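Local coordinates for ATP-dependent DNA helicase PIF1 (Candida albicans, PDB 7OTJ), which couples ATP hydrolysis to 5'-3' unwinding of DNA, probably including G-quadruplex structures, and probably helps maintain nuclear and mitochondrial genomes, at residues A[140-152]-A[471-483]. Sequence-based numbering, arbitrary orientation.
Sequences VACGDFYQLPPVV and FENGQAYVALSRA. With ALF (tetrafluoroaluminate ion), chain F; nucleotides of chain C.
Gln147 NE2 donates twice, to F3 of the tetrafluoroaluminate ion at 3.0 Å and to the anti lone pair of Asp144 OD2, whose salt bridge goes to Arg206. Across the contact Arg482 grips the same ion, its NH1 reaching F4 at 2.6 Å and its NH2 reaching F2; Lys31 and Arg191 bind it too. The Arg482 chain folds back at its second and third torsions (chi2 -55°, chi3 93°), bringing NE to Val478 O, 2.8 Å away and in the guanidinium plane; with NH2 also bonded to Ser481 OG, the group's rotation is fixed. This is the ATP site of a superfamily 1 helicase, where a loop following strand 138-143 of the first RecA-like domain faces helix 475-481 of the second, beside a mimic of the transferred phosphate. Away from the ion, Val478 CG2 packs against Gln147 CB (3.5 Å), and the Tyr477 ring turns an edge to Gln147 CG while its OH bonds Ala27 N of the P-loop. Gly474 CA lies 3.4 Å from Tyr146 O, and Leu148 CD2 rests on Gln475 CA. Pro149 and Glu472 run past each other in opposite directions, Pro149 CG lying 3.6 Å from Glu472 CD. Beyond them Phe471 lays one ring face against the DT1 sugar of chain C.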
ATOM      1  N   VAL A 140       6.703  16.621  -0.062  1.00 37.87           N
ATOM      2  CA  VAL A 140       6.087  16.354  -1.363  1.00 40.84           C
ATOM      3  C   VAL A 140       4.931  15.397  -1.110  1.00 37.61           C
ATOM      4  O   VAL A 140       5.134  14.183  -0.982  1.00 36.61           O
ATOM      5  CB  VAL A 140       7.073  15.765  -2.377  1.00 42.59           C
ATOM      6  CG1 VAL A 140       6.349  15.431  -3.694  1.00 37.78           C
ATOM      7  CG2 VAL A 140       8.258  16.715  -2.616  1.00 38.86           C
ATOM      8  N   ALA A 141       3.722  15.937  -0.999  1.00 36.86           N
ATOM      9  CA  ALA A 141       2.530  15.128  -0.799  1.00 41.17           C
ATOM     10  C   ALA A 141       1.880  14.804  -2.136  1.00 38.54           C
ATOM     11  O   ALA A 141       1.782  15.660  -3.020  1.00 40.61           O
ATOM     12  CB  ALA A 141       1.530  15.851   0.102  1.00 36.72           C
ATOM     13  N   CYS A 142       1.399  13.574  -2.263  1.00 41.47           N
ATOM     14  CA  CYS A 142       0.861  13.090  -3.525  1.00 41.07           C
ATOM     15  C   CYS A 142      -0.329  12.187  -3.241  1.00 47.46           C
ATOM     16  O   CYS A 142      -0.213  11.243  -2.455  1.00 46.18           O
ATOM     17  CB  CYS A 142       1.938  12.341  -4.315  1.00 39.54           C
ATOM     18  SG  CYS A 142       1.355  11.519  -5.801  1.00 43.83           S
ATOM     19  N   GLY A 143      -1.464  12.471  -3.868  1.00 47.14           N
ATOM     20  CA  GLY A 143      -2.621  11.613  -3.688  1.00 44.16           C
ATOM     21  C   GLY A 143      -3.896  12.306  -4.138  1.00 49.57           C
ATOM     22  O   GLY A 143      -3.865  13.265  -4.908  1.00 42.98           O
ATOM     23  N   ASP A 144      -5.014  11.795  -3.624  1.00 44.70           N
ATOM     24  CA  ASP A 144      -6.341  12.200  -4.079  1.00 38.72           C
ATOM     25  C   ASP A 144      -7.277  12.077  -2.888  1.00 41.63           C
ATOM     26  O   ASP A 144      -7.531  10.963  -2.420  1.00 51.79           O
ATOM     27  CB  ASP A 144      -6.800  11.330  -5.251  1.00 37.91           C
ATOM     28  CG  ASP A 144      -8.179  11.719  -5.778  1.00 53.41           C
ATOM     29  OD1 ASP A 144      -8.688  12.805  -5.415  1.00 45.82           O
ATOM     30  OD2 ASP A 144      -8.761  10.928  -6.561  1.00 43.33           O
ATOM     31  N   PHE A 145      -7.760  13.210  -2.370  1.00 37.83           N
ATOM     32  CA  PHE A 145      -8.599  13.152  -1.180  1.00 41.06           C
ATOM     33  C   PHE A 145     -10.018  12.655  -1.463  1.00 47.03           C
ATOM     34  O   PHE A 145     -10.759  12.397  -0.508  1.00 43.40           O
ATOM     35  CB  PHE A 145      -8.637  14.519  -0.484  1.00 39.44           C
ATOM     36  CG  PHE A 145      -7.346  14.880   0.213  1.00 53.17           C
ATOM     37  CD1 PHE A 145      -6.974  14.250   1.393  1.00 50.88           C
ATOM     38  CD2 PHE A 145      -6.505  15.852  -0.309  1.00 50.79           C
ATOM     39  CE1 PHE A 145      -5.788  14.580   2.036  1.00 53.85           C
ATOM     40  CE2 PHE A 145      -5.320  16.185   0.330  1.00 50.26           C
ATOM     41  CZ  PHE A 145      -4.960  15.550   1.501  1.00 46.45           C
ATOM     42  N   TYR A 146     -10.415  12.501  -2.733  1.00 43.53           N
ATOM     43  CA  TYR A 146     -11.666  11.809  -3.041  1.00 43.69           C
ATOM     44  C   TYR A 146     -11.541  10.302  -2.868  1.00 49.22           C
ATOM     45  O   TYR A 146     -12.549   9.592  -2.964  1.00 54.37           O
ATOM     46  CB  TYR A 146     -12.135  12.123  -4.469  1.00 43.87           C
ATOM     47  CG  TYR A 146     -12.889  13.429  -4.596  1.00 41.17           C
ATOM     48  CD1 TYR A 146     -13.950  13.720  -3.755  1.00 43.59           C
ATOM     49  CD2 TYR A 146     -12.525  14.378  -5.545  1.00 47.97           C
ATOM     50  CE1 TYR A 146     -14.641  14.914  -3.858  1.00 54.12           C
ATOM     51  CE2 TYR A 146     -13.207  15.578  -5.654  1.00 51.95           C
ATOM     52  CZ  TYR A 146     -14.265  15.840  -4.805  1.00 58.76           C
ATOM     53  OH  TYR A 146     -14.954  17.028  -4.897  1.00 70.27           O
ATOM     54  N   GLN A 147     -10.335   9.811  -2.618  1.00 43.57           N
ATOM     55  CA  GLN A 147     -10.065   8.409  -2.350  1.00 45.42           C
ATOM     56  C   GLN A 147     -10.152   8.183  -0.838  1.00 40.74           C
ATOM     57  O   GLN A 147     -10.697   9.012  -0.105  1.00 52.21           O
ATOM     58  CB  GLN A 147      -8.739   8.010  -2.998  1.00 45.57           C
ATOM     59  CG  GLN A 147      -8.774   8.188  -4.532  1.00 43.62           C
ATOM     60  CD  GLN A 147      -7.640   7.489  -5.266  1.00 42.56           C
ATOM     61  OE1 GLN A 147      -7.054   6.534  -4.763  1.00 38.53           O
ATOM     62  NE2 GLN A 147      -7.335   7.962  -6.468  1.00 36.23           N
ATOM     63  N   LEU A 148      -9.726   7.018  -0.369  1.00 38.27           N
ATOM     64  CA  LEU A 148     -10.057   6.599   0.989  1.00 46.02           C
ATOM     65  C   LEU A 148      -9.539   7.594   2.031  1.00 44.19           C
ATOM     66  O   LEU A 148      -8.394   8.050   1.931  1.00 46.47           O
ATOM     67  CB  LEU A 148      -9.504   5.198   1.247  1.00 42.36           C
ATOM     68  CG  LEU A 148     -10.377   4.141   0.557  1.00 45.62           C
ATOM     69  CD1 LEU A 148      -9.687   2.791   0.422  1.00 39.28           C
ATOM     70  CD2 LEU A 148     -11.695   3.998   1.309  1.00 41.43           C
ATOM     71  N   PRO A 149     -10.353   7.964   3.019  1.00 40.48           N
ATOM     72  CA  PRO A 149      -9.901   8.870   4.079  1.00 48.11           C
ATOM     73  C   PRO A 149      -9.037   8.132   5.083  1.00 46.96           C
ATOM     74  O   PRO A 149      -8.886   6.905   4.988  1.00 52.63           O
ATOM     75  CB  PRO A 149     -11.222   9.333   4.711  1.00 49.40           C
ATOM     76  CG  PRO A 149     -12.112   8.150   4.553  1.00 45.12           C
ATOM     77  CD  PRO A 149     -11.764   7.584   3.197  1.00 49.56           C
ATOM     78  N   PRO A 150      -8.425   8.837   6.038  1.00 50.35           N
ATOM     79  CA  PRO A 150      -7.684   8.140   7.101  1.00 56.10           C
ATOM     80  C   PRO A 150      -8.583   7.173   7.859  1.00 43.00           C
ATOM     81  O   PRO A 150      -9.754   7.457   8.109  1.00 54.18           O
ATOM     82  CB  PRO A 150      -7.200   9.280   8.008  1.00 42.17           C
ATOM     83  CG  PRO A 150      -7.242  10.489   7.167  1.00 42.98           C
ATOM     84  CD  PRO A 150      -8.364  10.301   6.197  1.00 52.19           C
ATOM     85  N   VAL A 151      -8.015   6.046   8.266  1.00 43.11           N
ATOM     86  CA  VAL A 151      -8.783   5.021   8.962  1.00 60.25           C
ATOM     87  C   VAL A 151      -9.045   5.467  10.395  1.00 64.60           C
ATOM     88  O   VAL A 151      -8.118   5.848  11.121  1.00 62.14           O
ATOM     89  CB  VAL A 151      -8.057   3.668   8.914  1.00 62.85           C
ATOM     90  CG1 VAL A 151      -8.789   2.646   9.775  1.00 48.14           C
ATOM     91  CG2 VAL A 151      -7.956   3.176   7.468  1.00 46.18           C
ATOM     92  N   VAL A 152     -10.313   5.441  10.797  1.00 64.95           N
ATOM     93  CA  VAL A 152     -10.715   5.767  12.159  1.00 80.17           C
ATOM     94  C   VAL A 152     -11.258   4.505  12.834  1.00 77.62           C
ATOM     95  O   VAL A 152     -11.464   3.472  12.199  1.00 90.80           O
ATOM     96  CB  VAL A 152     -11.748   6.914  12.207  1.00 76.20           C
ATOM     97  CG1 VAL A 152     -11.062   8.258  11.999  1.00 66.96           C
ATOM     98  CG2 VAL A 152     -12.852   6.698  11.165  1.00 67.41           C
ATOM     99  N   PHE A 471     -18.470   0.602   3.211  1.00 60.99           N
ATOM    100  CA  PHE A 471     -18.899   1.340   4.386  1.00 60.13           C
ATOM    101  C   PHE A 471     -18.303   2.736   4.478  1.00 62.16           C
ATOM    102  O   PHE A 471     -18.673   3.484   5.389  1.00 58.93           O
ATOM    103  CB  PHE A 471     -18.534   0.558   5.661  1.00 60.71           C
ATOM    104  CG  PHE A 471     -17.069   0.228   5.764  1.00 71.40           C
ATOM    105  CD1 PHE A 471     -16.179   1.115   6.360  1.00 66.83           C
ATOM    106  CD2 PHE A 471     -16.574  -0.962   5.249  1.00 63.26           C
ATOM    107  CE1 PHE A 471     -14.829   0.816   6.443  1.00 59.81           C
ATOM    108  CE2 PHE A 471     -15.220  -1.263   5.332  1.00 62.55           C
ATOM    109  CZ  PHE A 471     -14.352  -0.374   5.928  1.00 59.88           C
ATOM    110  N   GLU A 472     -17.427   3.124   3.550  1.00 58.15           N
ATOM    111  CA  GLU A 472     -16.597   4.306   3.726  1.00 56.17           C
ATOM    112  C   GLU A 472     -16.618   5.176   2.477  1.00 53.28           C
ATOM    113  O   GLU A 472     -16.718   4.680   1.351  1.00 52.37           O
ATOM    114  CB  GLU A 472     -15.150   3.897   4.050  1.00 54.15           C
ATOM    115  CG  GLU A 472     -14.194   5.043   4.353  1.00 54.63           C
ATOM    116  CD  GLU A 472     -14.506   5.742   5.660  1.00 52.61           C
ATOM    117  OE1 GLU A 472     -15.332   6.679   5.655  1.00 46.24           O
ATOM    118  OE2 GLU A 472     -13.927   5.348   6.694  1.00 62.68           O
ATOM    119  N   ASN A 473     -16.493   6.488   2.699  1.00 57.22           N
ATOM    120  CA  ASN A 473     -16.390   7.440   1.602  1.00 47.92           C
ATOM    121  C   ASN A 473     -15.211   7.094   0.710  1.00 47.75           C
ATOM    122  O   ASN A 473     -14.152   6.673   1.186  1.00 47.34           O
ATOM    123  CB  ASN A 473     -16.211   8.862   2.134  1.00 51.38           C
ATOM    124  CG  ASN A 473     -17.365   9.315   2.994  1.00 63.25           C
ATOM    125  OD1 ASN A 473     -18.527   9.027   2.699  1.00 63.13           O
ATOM    126  ND2 ASN A 473     -17.050  10.027   4.073  1.00 57.68           N
ATOM    127  N   GLY A 474     -15.389   7.319  -0.591  1.00 43.69           N
ATOM    128  CA  GLY A 474     -14.369   7.038  -1.577  1.00 42.65           C
ATOM    129  C   GLY A 474     -14.028   5.579  -1.787  1.00 41.88           C
ATOM    130  O   GLY A 474     -13.228   5.278  -2.682  1.00 50.47           O
ATOM    131  N   GLN A 475     -14.591   4.659  -0.998  1.00 42.13           N
ATOM    132  CA  GLN A 475     -14.266   3.242  -1.154  1.00 44.35           C
ATOM    133  C   GLN A 475     -14.788   2.683  -2.480  1.00 51.93           C
ATOM    134  O   GLN A 475     -14.107   1.884  -3.137  1.00 44.88           O
ATOM    135  CB  GLN A 475     -14.818   2.450   0.032  1.00 47.23           C
ATOM    136  CG  GLN A 475     -14.174   1.088   0.242  1.00 47.23           C
ATOM    137  CD  GLN A 475     -14.591   0.452   1.557  1.00 49.74           C
ATOM    138  OE1 GLN A 475     -15.657   0.759   2.098  1.00 58.21           O
ATOM    139  NE2 GLN A 475     -13.749  -0.428   2.084  1.00 47.77           N
ATOM    140  N   ALA A 476     -16.003   3.065  -2.882  1.00 44.95           N
ATOM    141  CA  ALA A 476     -16.491   2.646  -4.192  1.00 47.63           C
ATOM    142  C   ALA A 476     -15.615   3.222  -5.299  1.00 42.41           C
ATOM    143  O   ALA A 476     -15.197   2.502  -6.214  1.00 42.15           O
ATOM    144  CB  ALA A 476     -17.960   3.046  -4.374  1.00 49.99           C
ATOM    145  N   TYR A 477     -15.301   4.519  -5.218  1.00 47.41           N
ATOM    146  CA  TYR A 477     -14.496   5.160  -6.257  1.00 42.25           C
ATOM    147  C   TYR A 477     -13.133   4.490  -6.415  1.00 41.53           C
ATOM    148  O   TYR A 477     -12.694   4.214  -7.538  1.00 41.09           O
ATOM    149  CB  TYR A 477     -14.320   6.650  -5.962  1.00 42.30           C
ATOM    150  CG  TYR A 477     -13.412   7.318  -6.962  1.00 48.37           C
ATOM    151  CD1 TYR A 477     -13.736   7.334  -8.313  1.00 48.25           C
ATOM    152  CD2 TYR A 477     -12.217   7.910  -6.566  1.00 41.78           C
ATOM    153  CE1 TYR A 477     -12.903   7.924  -9.238  1.00 46.61           C
ATOM    154  CE2 TYR A 477     -11.382   8.507  -7.485  1.00 41.87           C
ATOM    155  CZ  TYR A 477     -11.727   8.511  -8.819  1.00 43.02           C
ATOM    156  OH  TYR A 477     -10.895   9.108  -9.735  1.00 47.59           O
ATOM    157  N   VAL A 478     -12.423   4.267  -5.301  1.00 43.14           N
ATOM    158  CA  VAL A 478     -11.135   3.572  -5.356  1.00 43.66           C
ATOM    159  C   VAL A 478     -11.295   2.192  -5.984  1.00 40.08           C
ATOM    160  O   VAL A 478     -10.542   1.811  -6.888  1.00 41.19           O
ATOM    161  CB  VAL A 478     -10.505   3.482  -3.951  1.00 39.63           C
ATOM    162  CG1 VAL A 478      -9.275   2.597  -3.970  1.00 39.16           C
ATOM    163  CG2 VAL A 478     -10.139   4.859  -3.454  1.00 40.70           C
ATOM    164  N   ALA A 479     -12.301   1.438  -5.536  1.00 44.30           N
ATOM    165  CA  ALA A 479     -12.495   0.076  -6.031  1.00 47.50           C
ATOM    166  C   ALA A 479     -12.737   0.070  -7.530  1.00 41.17           C
ATOM    167  O   ALA A 479     -12.038  -0.618  -8.282  1.00 41.21           O
ATOM    168  CB  ALA A 479     -13.662  -0.591  -5.302  1.00 41.43           C
ATOM    169  N   LEU A 480     -13.720   0.840  -7.988  1.00 41.65           N
ATOM    170  CA  LEU A 480     -14.050   0.812  -9.403  1.00 46.13           C
ATOM    171  C   LEU A 480     -12.960   1.426 -10.277  1.00 42.65           C
ATOM    172  O   LEU A 480     -12.849   1.050 -11.448  1.00 49.45           O
ATOM    173  CB  LEU A 480     -15.390   1.520  -9.628  1.00 49.68           C
ATOM    174  CG  LEU A 480     -16.550   0.904  -8.827  1.00 46.83           C
ATOM    175  CD1 LEU A 480     -17.861   1.648  -9.031  1.00 47.54           C
ATOM    176  CD2 LEU A 480     -16.705  -0.575  -9.165  1.00 44.08           C
ATOM    177  N   SER A 481     -12.122   2.307  -9.733  1.00 44.66           N
ATOM    178  CA  SER A 481     -11.105   2.975 -10.539  1.00 48.57           C
ATOM    179  C   SER A 481      -9.805   2.187 -10.644  1.00 46.57           C
ATOM    180  O   SER A 481      -8.877   2.643 -11.318  1.00 42.56           O
ATOM    181  CB  SER A 481     -10.815   4.372  -9.983  1.00 42.24           C
ATOM    182  OG  SER A 481     -10.506   4.320  -8.605  1.00 40.59           O
ATOM    183  N   ARG A 482      -9.718   1.022  -9.997  1.00 48.25           N
ATOM    184  CA  ARG A 482      -8.561   0.153 -10.186  1.00 43.82           C
ATOM    185  C   ARG A 482      -8.517  -0.458 -11.577  1.00 44.74           C
ATOM    186  O   ARG A 482      -7.438  -0.844 -12.038  1.00 50.84           O
ATOM    187  CB  ARG A 482      -8.561  -0.977  -9.152  1.00 45.49           C
ATOM    188  CG  ARG A 482      -8.583  -0.531  -7.695  1.00 46.31           C
ATOM    189  CD  ARG A 482      -7.448   0.408  -7.387  1.00 42.67           C
ATOM    190  NE  ARG A 482      -7.825   1.810  -7.532  1.00 48.27           N
ATOM    191  CZ  ARG A 482      -6.955   2.802  -7.653  1.00 42.66           C
ATOM    192  NH1 ARG A 482      -5.652   2.576  -7.685  1.00 43.00           N
ATOM    193  NH2 ARG A 482      -7.403   4.049  -7.757  1.00 51.47           N
ATOM    194  N   ALA A 483      -9.659  -0.553 -12.252  1.00 42.21           N
ATOM    195  CA  ALA A 483      -9.746  -1.278 -13.512  1.00 43.08           C
ATOM    196  C   ALA A 483      -9.161  -0.479 -14.668  1.00 44.07           C
ATOM    197  O   ALA A 483      -9.346   0.738 -14.765  1.00 49.46           O
ATOM    198  CB  ALA A 483     -11.199  -1.642 -13.822  1.00 55.64           C
TER
HETATM  199 AL   ALF F1002      -4.203   6.017  -7.919  1.00 47.52          AL
HETATM  200  F1  ALF F1002      -2.799   6.288  -6.857  1.00 46.36           F
HETATM  201  F2  ALF F1002      -5.602   5.732  -8.992  1.00 48.45           F
HETATM  202  F3  ALF F1002      -4.616   7.744  -7.734  1.00 39.66           F
HETATM  203  F4  ALF F1002      -3.756   4.307  -8.178  1.00 43.25           F
ATOM    204  OP3  DT C   1     -19.013  -6.378  10.466  1.00119.33           O
ATOM    205  P    DT C   1     -18.807  -6.244   9.007  1.00148.77           P
ATOM    206  OP1  DT C   1     -20.100  -5.935   8.360  1.00119.57           O
ATOM    207  OP2  DT C   1     -18.045  -7.425   8.551  1.00125.52           O
ATOM    208  O5'  DT C   1     -17.863  -4.976   8.824  1.00114.87           O
ATOM    209  C5'  DT C   1     -16.710  -4.833   9.633  1.00104.04           C
ATOM    210  C4'  DT C   1     -15.631  -4.086   8.878  1.00 99.10           C
ATOM    211  O4'  DT C   1     -16.182  -2.856   8.348  1.00 98.54           O
ATOM    212  C3'  DT C   1     -14.437  -3.654   9.711  1.00 87.89           C
ATOM    213  O3'  DT C   1     -13.304  -3.476   8.860  1.00 71.98           O
ATOM    214  C2'  DT C   1     -14.928  -2.325  10.273  1.00 88.83           C
ATOM    215  C1'  DT C   1     -15.658  -1.750   9.060  1.00 91.94           C
ATOM    216  N1   DT C   1     -16.792  -0.845   9.397  1.00100.56           N
ATOM    217  C2   DT C   1     -16.537   0.420   9.883  1.00103.60           C
ATOM    218  O2   DT C   1     -15.412   0.855  10.075  1.00 90.31           O
ATOM    219  N3   DT C   1     -17.658   1.166  10.145  1.00110.77           N
ATOM    220  C4   DT C   1     -18.978   0.781   9.968  1.00113.06           C
ATOM    221  O4   DT C   1     -19.919   1.523  10.233  1.00125.51           O
ATOM    222  C5   DT C   1     -19.170  -0.554   9.452  1.00 98.95           C
ATOM    223  C7   DT C   1     -20.552  -1.082   9.218  1.00 90.75           C
ATOM    224  C6   DT C   1     -18.083  -1.290   9.192  1.00 98.87           C
ATOM    225  P    DT C   2     -12.272  -4.685   8.630  1.00 59.82           P
ATOM    226  OP1  DT C   2     -12.922  -5.701   7.771  1.00 71.41           O
ATOM    227  OP2  DT C   2     -11.761  -5.053   9.971  1.00 68.46           O
ATOM    228  O5'  DT C   2     -11.082  -4.034   7.784  1.00 60.58           O
ATOM    229  C5'  DT C   2     -11.269  -3.736   6.402  1.00 60.57           C
ATOM    230  C4'  DT C   2     -10.632  -2.408   6.035  1.00 51.42           C
ATOM    231  O4'  DT C   2     -11.420  -1.338   6.589  1.00 59.91           O
ATOM    232  C3'  DT C   2      -9.213  -2.225   6.551  1.00 51.83           C
ATOM    233  O3'  DT C   2      -8.304  -2.543   5.517  1.00 49.80           O
ATOM    234  C2'  DT C   2      -9.130  -0.741   6.929  1.00 52.62           C
ATOM    235  C1'  DT C   2     -10.587  -0.322   7.125  1.00 61.82           C
ATOM    236  N1   DT C   2     -10.978  -0.100   8.555  1.00 52.67           N
ATOM    237  C2   DT C   2     -11.668   1.045   8.891  1.00 61.84           C
ATOM    238  O2   DT C   2     -11.959   1.912   8.083  1.00 63.43           O
ATOM    239  N3   DT C   2     -11.994   1.149  10.219  1.00 54.52           N
ATOM    240  C4   DT C   2     -11.717   0.237  11.218  1.00 56.24           C
ATOM    241  O4   DT C   2     -12.054   0.422  12.385  1.00 61.04           O
ATOM    242  C5   DT C   2     -11.006  -0.947  10.796  1.00 56.10           C
ATOM    243  C7   DT C   2     -10.652  -2.009  11.795  1.00 61.11           C
ATOM    244  C6   DT C   2     -10.677  -1.058   9.499  1.00 54.35           C
ATOM    245  P    DT C   3      -6.982  -3.394   5.833  1.00 55.63           P
ATOM    246  OP1  DT C   3      -6.570  -4.063   4.573  1.00 49.90           O
ATOM    247  OP2  DT C   3      -7.252  -4.202   7.046  1.00 56.61           O
ATOM    248  O5'  DT C   3      -5.896  -2.277   6.218  1.00 57.84           O
ATOM    249  C5'  DT C   3      -5.553  -1.275   5.269  1.00 53.60           C
ATOM    250  C4'  DT C   3      -4.821  -0.102   5.915  1.00 54.41           C
ATOM    251  O4'  DT C   3      -5.695   0.571   6.843  1.00 62.65           O
ATOM    252  C3'  DT C   3      -3.586  -0.460   6.718  1.00 54.98           C
ATOM    253  O3'  DT C   3      -2.457  -0.493   5.864  1.00 47.27           O
ATOM    254  C2'  DT C   3      -3.486   0.690   7.722  1.00 56.62           C
ATOM    255  C1'  DT C   3      -4.943   1.099   7.924  1.00 64.12           C
ATOM    256  N1   DT C   3      -5.545   0.601   9.189  1.00 67.80           N
ATOM    257  C2   DT C   3      -5.514   1.395  10.308  1.00 66.92           C
ATOM    258  O2   DT C   3      -4.994   2.495  10.328  1.00 60.18           O
ATOM    259  N3   DT C   3      -6.114   0.848  11.414  1.00 67.37           N
ATOM    260  C4   DT C   3      -6.737  -0.392  11.501  1.00 68.84           C
ATOM    261  O4   DT C   3      -7.250  -0.806  12.538  1.00 69.44           O
ATOM    262  C5   DT C   3      -6.736  -1.169  10.284  1.00 73.19           C
ATOM    263  C7   DT C   3      -7.377  -2.528  10.251  1.00 65.44           C
ATOM    264  C6   DT C   3      -6.153  -0.638   9.201  1.00 72.19           C
TER
HETATM  265  O   HOH W   1      -5.205   5.557  -5.762  1.00 42.46           O